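PDB 2O5U: thioesterase from Pseudomonas aeruginosa, which belongs to the 4-hydroxybenzoyl-CoA thioesterase family and probably hydrolyses fatty acyl-CoA thioesters. Local coordinates for residues L65-S70 with V118-E123. Numbering follows the deposited sequence.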
loop_
_atom_site.group_PDB
_atom_site.type_symbol
_atom_site.label_atom_id
_atom_site.label_comp_id
_atom_site.label_asym_id
_atom_site.label_seq_id
_atom_site.Cartn_x
_atom_site.Cartn_y
_atom_site.Cartn_z
ATOM N N LEU A 65 19.081 -3.445 -6.900
ATOM C CA LEU A 65 18.691 -2.160 -6.302
ATOM C C LEU A 65 18.068 -1.372 -7.434
ATOM O O LEU A 65 18.636 -1.290 -8.525
ATOM C CB LEU A 65 19.888 -1.374 -5.778
ATOM C CG LEU A 65 20.885 -1.866 -4.739
ATOM C CD1 LEU A 65 21.894 -0.734 -4.488
ATOM C CD2 LEU A 65 20.156 -2.258 -3.460
ATOM N N VAL A 66 16.907 -0.797 -7.181
ATOM C CA VAL A 66 16.299 0.072 -8.215
ATOM C C VAL A 66 16.931 1.442 -8.114
ATOM O O VAL A 66 16.863 2.098 -7.064
ATOM C CB VAL A 66 14.803 0.260 -7.984
ATOM C CG1 VAL A 66 14.247 1.220 -9.029
ATOM C CG2 VAL A 66 14.077 -1.141 -8.080
ATOM N N VAL A 67 17.547 1.900 -9.180
ATOM C CA VAL A 67 18.307 3.167 -9.065
ATOM C C VAL A 67 17.632 4.319 -9.807
ATOM O O VAL A 67 17.983 5.486 -9.635
ATOM C CB VAL A 67 19.763 3.011 -9.576
ATOM C CG1 VAL A 67 20.626 2.089 -8.644
ATOM C CG2 VAL A 67 19.723 2.469 -11.001
ATOM N N SER A 68 16.712 4.001 -10.710
ATOM C CA SER A 68 15.891 5.036 -11.339
ATOM C C SER A 68 14.623 4.368 -11.906
ATOM O O SER A 68 14.636 3.165 -12.217
ATOM C CB SER A 68 16.706 5.682 -12.448
ATOM O OG SER A 68 17.170 4.636 -13.322
ATOM N N SER A 69 13.532 5.129 -12.067
ATOM C CA SER A 69 12.366 4.592 -12.692
ATOM C C SER A 69 11.594 5.767 -13.253
ATOM O O SER A 69 11.829 6.930 -12.873
ATOM C CB SER A 69 11.465 3.821 -11.707
ATOM O OG SER A 69 11.192 4.607 -10.516
ATOM N N SER A 70 10.697 5.463 -14.151
ATOM C CA SER A 70 9.760 6.507 -14.635
ATOM C C SER A 70 8.537 5.888 -15.269
ATOM O O SER A 70 8.548 4.671 -15.662
ATOM C CB SER A 70 10.477 7.466 -15.614
ATOM O OG SER A 70 11.023 6.740 -16.712
ATOM N N VAL A 118 15.618 0.792 -13.826
ATOM C CA VAL A 118 16.962 0.212 -13.830
ATOM C C VAL A 118 17.241 -0.504 -12.501
ATOM O O VAL A 118 17.144 0.083 -11.406
ATOM C CB VAL A 118 18.078 1.254 -14.129
ATOM C CG1 VAL A 118 19.508 0.622 -14.086
ATOM C CG2 VAL A 118 17.826 1.977 -15.434
ATOM N N HIS A 119 17.611 -1.768 -12.626
ATOM C CA HIS A 119 18.286 -2.514 -11.579
ATOM C C HIS A 119 19.803 -2.374 -11.712
ATOM O O HIS A 119 20.362 -2.476 -12.842
ATOM C CB HIS A 119 17.955 -4.024 -11.653
ATOM C CG HIS A 119 16.762 -4.449 -10.845
ATOM N ND1 HIS A 119 16.060 -5.608 -11.120
ATOM C CD2 HIS A 119 16.192 -3.916 -9.732
ATOM C CE1 HIS A 119 15.088 -5.751 -10.232
ATOM N NE2 HIS A 119 15.147 -4.738 -9.381
ATOM N N VAL A 120 20.453 -2.193 -10.560
ATOM C CA VAL A 120 21.904 -2.513 -10.407
ATOM C C VAL A 120 21.977 -3.624 -9.364
ATOM O O VAL A 120 21.312 -3.576 -8.315
ATOM C CB VAL A 120 22.766 -1.310 -9.904
ATOM C CG1 VAL A 120 24.252 -1.742 -9.743
ATOM C CG2 VAL A 120 22.694 -0.124 -10.884
ATOM N N PHE A 121 22.800 -4.619 -9.650
ATOM C CA PHE A 121 22.935 -5.774 -8.832
ATOM C C PHE A 121 24.135 -5.600 -7.877
ATOM O O PHE A 121 25.241 -5.208 -8.283
ATOM C CB PHE A 121 22.948 -7.068 -9.680
ATOM C CG PHE A 121 21.578 -7.445 -10.158
ATOM C CD1 PHE A 121 21.074 -6.925 -11.368
ATOM C CD2 PHE A 121 20.719 -8.174 -9.327
ATOM C CE1 PHE A 121 19.751 -7.228 -11.804
ATOM C CE2 PHE A 121 19.393 -8.474 -9.747
ATOM C CZ PHE A 121 18.906 -7.991 -10.989
ATOM N N VAL A 122 23.877 -5.871 -6.610
ATOM C CA VAL A 122 24.879 -5.634 -5.614
ATOM C C VAL A 122 24.984 -6.791 -4.648
ATOM O O VAL A 122 24.008 -7.554 -4.446
ATOM C CB VAL A 122 24.606 -4.314 -4.767
ATOM C CG1 VAL A 122 24.679 -3.049 -5.614
ATOM C CG2 VAL A 122 23.352 -4.409 -3.945
ATOM N N GLU A 123 26.167 -6.888 -4.006
ATOM C CA GLU A 123 26.329 -7.831 -2.909
ATOM C C GLU A 123 25.360 -7.486 -1.740
ATOM O O GLU A 123 25.290 -6.325 -1.282
ATOM C CB GLU A 123 27.808 -7.907 -2.472
ATOM C CG GLU A 123 28.126 -9.090 -1.549
ATOM C CD GLU A 123 27.933 -8.749 -0.069
ATOM O OE1 GLU A 123 28.675 -7.872 0.422
ATOM O OE2 GLU A 123 27.060 -9.359 0.608
#
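Leu65 and Val120 form an antiparallel hydrogen-bonded pair, with Leu65 N 2.6 Å from Val120 O in a nearly straight bond (N-H...O 174°) and Val120 N 2.9 Å from Leu65 O. This joins strands 62-73 and 113-123 in the hot-dog sheet, whose long helix 34-53 packs against the face bearing His119. Val66 and His119 follow as a non-hydrogen-bonded pair. Beyond them Val67 N gives its hydrogen to Val118 O (2.9 Å), and the register slips, with Val67 and Ser68 both opposite Val118. The arrangement has the backbone angles of a classic bulge, carried by Val67 (phi -109°, psi -17°).

The bulge brings the side chain of Val67 over the face that carries Val118 and Val120. Its two methyls divide the work, CG2 lying 3.6 Å from Val118 CG1 while CG1 rests on Val120 CG2, the two side chains crossing at about a right angle. At the other end, Leu65 CG is anti to its carbonyl carbon, which directs the isobutyl group across Val122, with Leu65 CG 3.6 Å from Val122 CG2 and Leu65 CD1 beside Val122 CG1.

On the helix-facing side, His119 ND1 is hydrogen-bonded to Tyr99 OH, and the side chain touches Val45, Asn46 and Leu49 of helix 34-53. Strand 62-73 extends the sheet into the second subunit, where Ser69 OG bonds to Tyr38 OH of that chain. Within the strand pair, Leu65 O lies at the edge of the imidazole, near its plane, and Val66 CG2 approaches the ring obliquely, 3.9 Å from His119 CD2.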